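Local structure of GTP-binding protein (Thermus thermophilus, 2DBY) at residues A[305-310]-A[350-355]; A[323-328]-A[361-366]. The protein binds GDP and, as a member of the YchF/OLA1 subfamily of OBG-type GTPases, is thought to hydrolyse ATP and to bind the large ribosomal subunit. All coordinates share one frame; numbering follows the deposited sequence.

Contact 1: residues A[305-310]-A[350-355]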
# COMPACT_ATOMS: atom_id res chain seq x y z
N LYS A 305 0.40 -9.81 -15.09
CA LYS A 305 0.70 -9.93 -16.53
C LYS A 305 -0.16 -9.00 -17.37
O LYS A 305 -1.18 -8.50 -16.90
CB LYS A 305 0.46 -11.35 -17.02
CG LYS A 305 1.05 -12.44 -16.17
CD LYS A 305 2.54 -12.50 -16.29
CE LYS A 305 3.04 -13.88 -15.89
NZ LYS A 305 4.50 -14.00 -16.05
N ALA A 306 0.24 -8.83 -18.62
CA ALA A 306 -0.47 -7.94 -19.55
C ALA A 306 -1.98 -8.16 -19.62
O ALA A 306 -2.74 -7.21 -19.60
CB ALA A 306 0.16 -8.05 -20.93
N PRO A 307 -2.44 -9.43 -19.72
CA PRO A 307 -3.88 -9.71 -19.80
C PRO A 307 -4.67 -9.20 -18.59
O PRO A 307 -5.72 -8.58 -18.74
CB PRO A 307 -3.94 -11.23 -19.91
CG PRO A 307 -2.62 -11.57 -20.57
CD PRO A 307 -1.65 -10.67 -19.87
N ARG A 308 -4.17 -9.48 -17.39
CA ARG A 308 -4.86 -9.02 -16.20
C ARG A 308 -4.79 -7.51 -16.14
O ARG A 308 -5.75 -6.84 -15.76
CB ARG A 308 -4.24 -9.61 -14.94
CG ARG A 308 -4.91 -9.12 -13.66
CD ARG A 308 -4.39 -9.90 -12.47
NE ARG A 308 -4.89 -11.27 -12.48
CZ ARG A 308 -4.28 -12.29 -11.88
NH1 ARG A 308 -3.14 -12.10 -11.22
NH2 ARG A 308 -4.83 -13.50 -11.93
N ALA A 309 -3.65 -6.96 -16.54
CA ALA A 309 -3.51 -5.50 -16.55
C ALA A 309 -4.59 -4.91 -17.47
O ALA A 309 -5.29 -3.94 -17.11
CB ALA A 309 -2.12 -5.11 -17.05
N ALA A 310 -4.73 -5.50 -18.65
CA ALA A 310 -5.73 -5.05 -19.62
C ALA A 310 -7.12 -5.13 -19.02
O ALA A 310 -7.97 -4.29 -19.31
CB ALA A 310 -5.68 -5.92 -20.89
N GLU A 350 3.71 -7.03 -26.75
CA GLU A 350 3.89 -8.03 -25.71
C GLU A 350 2.70 -8.96 -25.62
O GLU A 350 1.56 -8.55 -25.89
CB GLU A 350 4.12 -7.35 -24.36
CG GLU A 350 5.37 -6.50 -24.28
CD GLU A 350 6.66 -7.31 -24.23
OE1 GLU A 350 7.74 -6.70 -24.04
OE2 GLU A 350 6.60 -8.55 -24.37
N GLY A 351 2.96 -10.20 -25.22
CA GLY A 351 1.90 -11.18 -25.12
C GLY A 351 1.37 -11.40 -23.72
O GLY A 351 1.61 -10.60 -22.82
N LYS A 352 0.66 -12.52 -23.54
CA LYS A 352 0.05 -12.88 -22.27
C LYS A 352 1.02 -13.23 -21.14
O LYS A 352 0.62 -13.28 -19.97
CB LYS A 352 -0.93 -14.04 -22.49
CG LYS A 352 -1.81 -13.85 -23.74
CD LYS A 352 -2.76 -15.00 -23.98
CE LYS A 352 -3.21 -15.03 -25.44
NZ LYS A 352 -3.69 -13.71 -25.94
N ASP A 353 2.28 -13.45 -21.47
CA ASP A 353 3.31 -13.82 -20.50
C ASP A 353 4.08 -12.62 -19.94
O ASP A 353 4.87 -12.75 -19.01
CB ASP A 353 4.32 -14.73 -21.19
CG ASP A 353 4.99 -14.04 -22.39
OD1 ASP A 353 4.25 -13.61 -23.32
OD2 ASP A 353 6.23 -13.91 -22.40
N TYR A 354 3.85 -11.45 -20.53
CA TYR A 354 4.56 -10.24 -20.11
C TYR A 354 4.15 -9.68 -18.75
O TYR A 354 2.97 -9.42 -18.52
CB TYR A 354 4.36 -9.15 -21.17
CG TYR A 354 5.03 -7.86 -20.81
CD1 TYR A 354 6.42 -7.78 -20.73
CD2 TYR A 354 4.28 -6.72 -20.52
CE1 TYR A 354 7.05 -6.60 -20.37
CE2 TYR A 354 4.90 -5.52 -20.15
CZ TYR A 354 6.29 -5.47 -20.08
OH TYR A 354 6.93 -4.31 -19.72
N GLU A 355 5.12 -9.52 -17.85
CA GLU A 355 4.85 -8.94 -16.54
C GLU A 355 5.00 -7.42 -16.68
O GLU A 355 6.06 -6.92 -17.09
CB GLU A 355 5.83 -9.48 -15.49
CG GLU A 355 5.37 -10.81 -14.89
CD GLU A 355 6.44 -11.51 -14.08
OE1 GLU A 355 7.13 -10.85 -13.28
OE2 GLU A 355 6.58 -12.74 -14.24

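Contact 2: residues A[323-328]-A[361-366]. With FMT (formic acid), chain D.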
# COMPACT_ATOMS: atom_id res chain seq x y z
N ARG A 323 -2.72 -9.35 -27.63
CA ARG A 323 -1.41 -8.75 -27.42
C ARG A 323 -1.58 -7.25 -27.12
O ARG A 323 -2.68 -6.71 -27.25
CB ARG A 323 -0.54 -8.92 -28.67
CG ARG A 323 -1.13 -8.27 -29.91
CD ARG A 323 -0.21 -8.41 -31.10
NE ARG A 323 -0.70 -7.66 -32.26
CZ ARG A 323 0.02 -7.43 -33.35
NH1 ARG A 323 1.26 -7.89 -33.45
NH2 ARG A 323 -0.51 -6.73 -34.35
N ALA A 324 -0.50 -6.60 -26.71
CA ALA A 324 -0.57 -5.17 -26.42
C ALA A 324 0.72 -4.42 -26.74
O ALA A 324 1.81 -4.96 -26.62
CB ALA A 324 -0.94 -4.95 -24.94
N GLU A 325 0.58 -3.16 -27.16
CA GLU A 325 1.74 -2.34 -27.45
C GLU A 325 2.17 -1.84 -26.07
O GLU A 325 1.34 -1.42 -25.26
CB GLU A 325 1.33 -1.15 -28.33
CG GLU A 325 0.65 -1.52 -29.65
CD GLU A 325 -0.12 -0.35 -30.25
OE1 GLU A 325 0.44 0.75 -30.38
OE2 GLU A 325 -1.31 -0.53 -30.58
N VAL A 326 3.47 -1.87 -25.81
CA VAL A 326 4.02 -1.45 -24.54
C VAL A 326 5.28 -0.63 -24.75
O VAL A 326 6.12 -0.98 -25.58
CB VAL A 326 4.42 -2.66 -23.67
CG1 VAL A 326 4.95 -2.19 -22.31
CG2 VAL A 326 3.24 -3.60 -23.52
N ILE A 327 5.42 0.45 -23.99
CA ILE A 327 6.60 1.29 -24.07
C ILE A 327 6.71 2.08 -22.78
O ILE A 327 5.71 2.53 -22.24
CB ILE A 327 6.50 2.27 -25.29
CG1 ILE A 327 7.73 3.20 -25.33
CG2 ILE A 327 5.20 3.09 -25.21
CD1 ILE A 327 7.72 4.19 -26.49
N PRO A 328 7.93 2.20 -22.23
CA PRO A 328 8.20 2.94 -21.00
C PRO A 328 7.73 4.37 -21.23
O PRO A 328 7.97 4.94 -22.29
CB PRO A 328 9.70 2.86 -20.87
CG PRO A 328 10.03 1.55 -21.50
CD PRO A 328 9.13 1.49 -22.70
N VAL A 361 3.51 2.18 -20.56
CA VAL A 361 2.32 2.78 -21.15
C VAL A 361 1.82 1.65 -22.04
O VAL A 361 2.60 1.10 -22.82
CB VAL A 361 2.64 4.00 -22.01
CG1 VAL A 361 1.34 4.60 -22.54
CG2 VAL A 361 3.39 5.05 -21.18
N ILE A 362 0.53 1.33 -21.95
CA ILE A 362 -0.04 0.21 -22.70
C ILE A 362 -1.25 0.55 -23.57
O ILE A 362 -2.10 1.38 -23.18
CB ILE A 362 -0.49 -0.91 -21.70
CG1 ILE A 362 0.71 -1.37 -20.86
CG2 ILE A 362 -1.08 -2.09 -22.45
CD1 ILE A 362 0.30 -2.28 -19.68
N TYR A 363 -1.31 -0.06 -24.75
CA TYR A 363 -2.47 0.09 -25.63
C TYR A 363 -2.81 -1.35 -26.03
O TYR A 363 -2.02 -2.03 -26.69
CB TYR A 363 -2.16 0.93 -26.88
CG TYR A 363 -3.43 1.27 -27.63
CD1 TYR A 363 -4.33 2.22 -27.13
CD2 TYR A 363 -3.79 0.59 -28.79
CE1 TYR A 363 -5.54 2.47 -27.76
CE2 TYR A 363 -5.00 0.83 -29.43
CZ TYR A 363 -5.87 1.78 -28.91
OH TYR A 363 -7.07 2.04 -29.53
N VAL A 364 -3.98 -1.82 -25.60
CA VAL A 364 -4.39 -3.20 -25.86
C VAL A 364 -5.00 -3.43 -27.23
O VAL A 364 -5.92 -2.72 -27.65
CB VAL A 364 -5.40 -3.69 -24.80
CG1 VAL A 364 -5.69 -5.18 -25.00
CG2 VAL A 364 -4.86 -3.42 -23.40
N LEU A 365 -4.50 -4.46 -27.92
CA LEU A 365 -5.00 -4.83 -29.24
C LEU A 365 -6.09 -5.89 -29.06
O LEU A 365 -5.81 -7.03 -28.68
CB LEU A 365 -3.83 -5.34 -30.09
CG LEU A 365 -2.67 -4.33 -30.17
CD1 LEU A 365 -1.46 -4.93 -30.86
CD2 LEU A 365 -3.16 -3.08 -30.90
N PHE A 366 -7.33 -5.48 -29.32
CA PHE A 366 -8.52 -6.31 -29.17
C PHE A 366 -8.88 -6.51 -27.70
O PHE A 366 -9.89 -5.93 -27.26
CB PHE A 366 -8.34 -7.69 -29.84
CG PHE A 366 -8.50 -7.66 -31.33
CD1 PHE A 366 -7.39 -7.49 -32.16
CD2 PHE A 366 -9.76 -7.80 -31.91
CE1 PHE A 366 -7.54 -7.45 -33.54
CE2 PHE A 366 -9.91 -7.77 -33.30
CZ PHE A 366 -8.80 -7.59 -34.12
C FMT D . -6.10 0.85 -23.82
O1 FMT D . -5.87 -0.16 -24.44
O2 FMT D . -7.26 1.50 -24.01

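Contact 1: residues A[305-310]-A[350-355]
Lys305 and Ala306 meet the type I beta turn Gly351 to Tyr354 at the N-terminus of helix 306-313, a surface contact of the TGS domain, the ubiquitin-like module of YchF proteins. Between the two segments one backbone hydrogen bond, Ala306 N to Tyr354 O at 2.8 Å, goes with a single bridge of Lys305 with Glu355; its N-H...O angle of 137° is bent, although the nitrogen sits nearly along the C=O axis. Lys305 is the N-cap residue, and its CA brings a CA-H...O contact to that same carbonyl oxygen. With CG beside its backbone N (chi1 -48°) and the chain bent at chi2 (-72°), the lysine runs along the end of the turn: CD lies 3.6 Å from Glu355 CG, and NZ reaches two acceptors. One is the carboxylate of Glu355, a salt bridge of 3.0 Å from NZ to OE2 on the anti lone pair. The other is Asp353 O, 3.2 Å from NZ, with the donor well above the carbonyl plane. The methyl of Ala306 lies at the edge of the Tyr354 ring, near its plane, while Glu350 CG sits above one ring face, offset toward the rim. The Tyr354 hydroxyl bonds to Asp360 and Gln357. Lys352 crosses Pro307 at about a right angle and sends NZ away to the carbonyls of Phe321 and Ile322; at that crossing Pro307 CG presses on Lys352 CA at 3.4 Å, tighter than usual for two carbons.

Contact 2: residues A[323-328]-A[361-366]
Glu325 and Tyr363 form a hydrogen-bonded pair of 323-328 and 360-365, neighbouring antiparallel strands in the beta-grasp sheet of the ubiquitin-like TGS domain. The short strand axes approach to 4.6 Å and run at 160°. Two bonds join the pair: Glu325 N to Tyr363 O at 2.9 Å, and Tyr363 N to Glu325 O at 3.0 Å with the donor in the carbonyl plane. A second such pair, Ile327 with Val361, repeats the pattern, its side chains side by side. On the other face, Ala324 CB packs on Ile362 CG2 at 3.8 Å, and Val326 CG2 lies near Ile362 CG1; the Ile362 backbone bonds in turn to Phe288 of strand 284-290.

The glutamate can be followed outward. Its CB and CG lie at van der Waals distance from Tyr363 O; CG stands beside the backbone N (chi1 -57°), and from there the chain extends alongside Tyr363. CG also approaches Leu365 CD1, and CD lies about equally far from Tyr363 CD2 and Leu365 CD2. At the tip the two oxygens differ. OE1 makes a salt bridge with Lys342. Glu325 OE2 comes in at the edge of the ring, 3.3 Å from Tyr363 CD2, the carboxylate and ring planes 63° apart. OE2 also touches Leu365 CD2, so the lysine bond and these carbon contacts together should restrict rotation of the carboxylate. Leu365 meets Arg323 with its other branch, CD1 approaching NE. On the edge of strand 360-365 turned from Glu325, Val364 N donates a nearly straight bond of 2.8 Å to O1 of a formic acid, probably from the crystallisation liquor.

In the fold
The centres of contact 1 and contact 2 lie about 9 Å apart, both in the C-terminal TGS domain and remote from the GDP site. Their segments alternate in sequence: 305-310, 323-328, 350-355, 361-366. Strand 323-328 lies between 348-350 and 360-365, antiparallel to both, and the turn of contact 1 follows directly from 348-350; strand 360-365 also bonds to strand 284-290 through Ile362 and Phe288. A probable hydrogen bond from Glu350 N to Ala324 O, 2.8 Å long, ties the two contacts. Ala310 CB meets Val364 CG2 at 3.6 Å, evidence that helix 306-313 lies against the face of the sheet carrying Ala324, Ile362 and Val364.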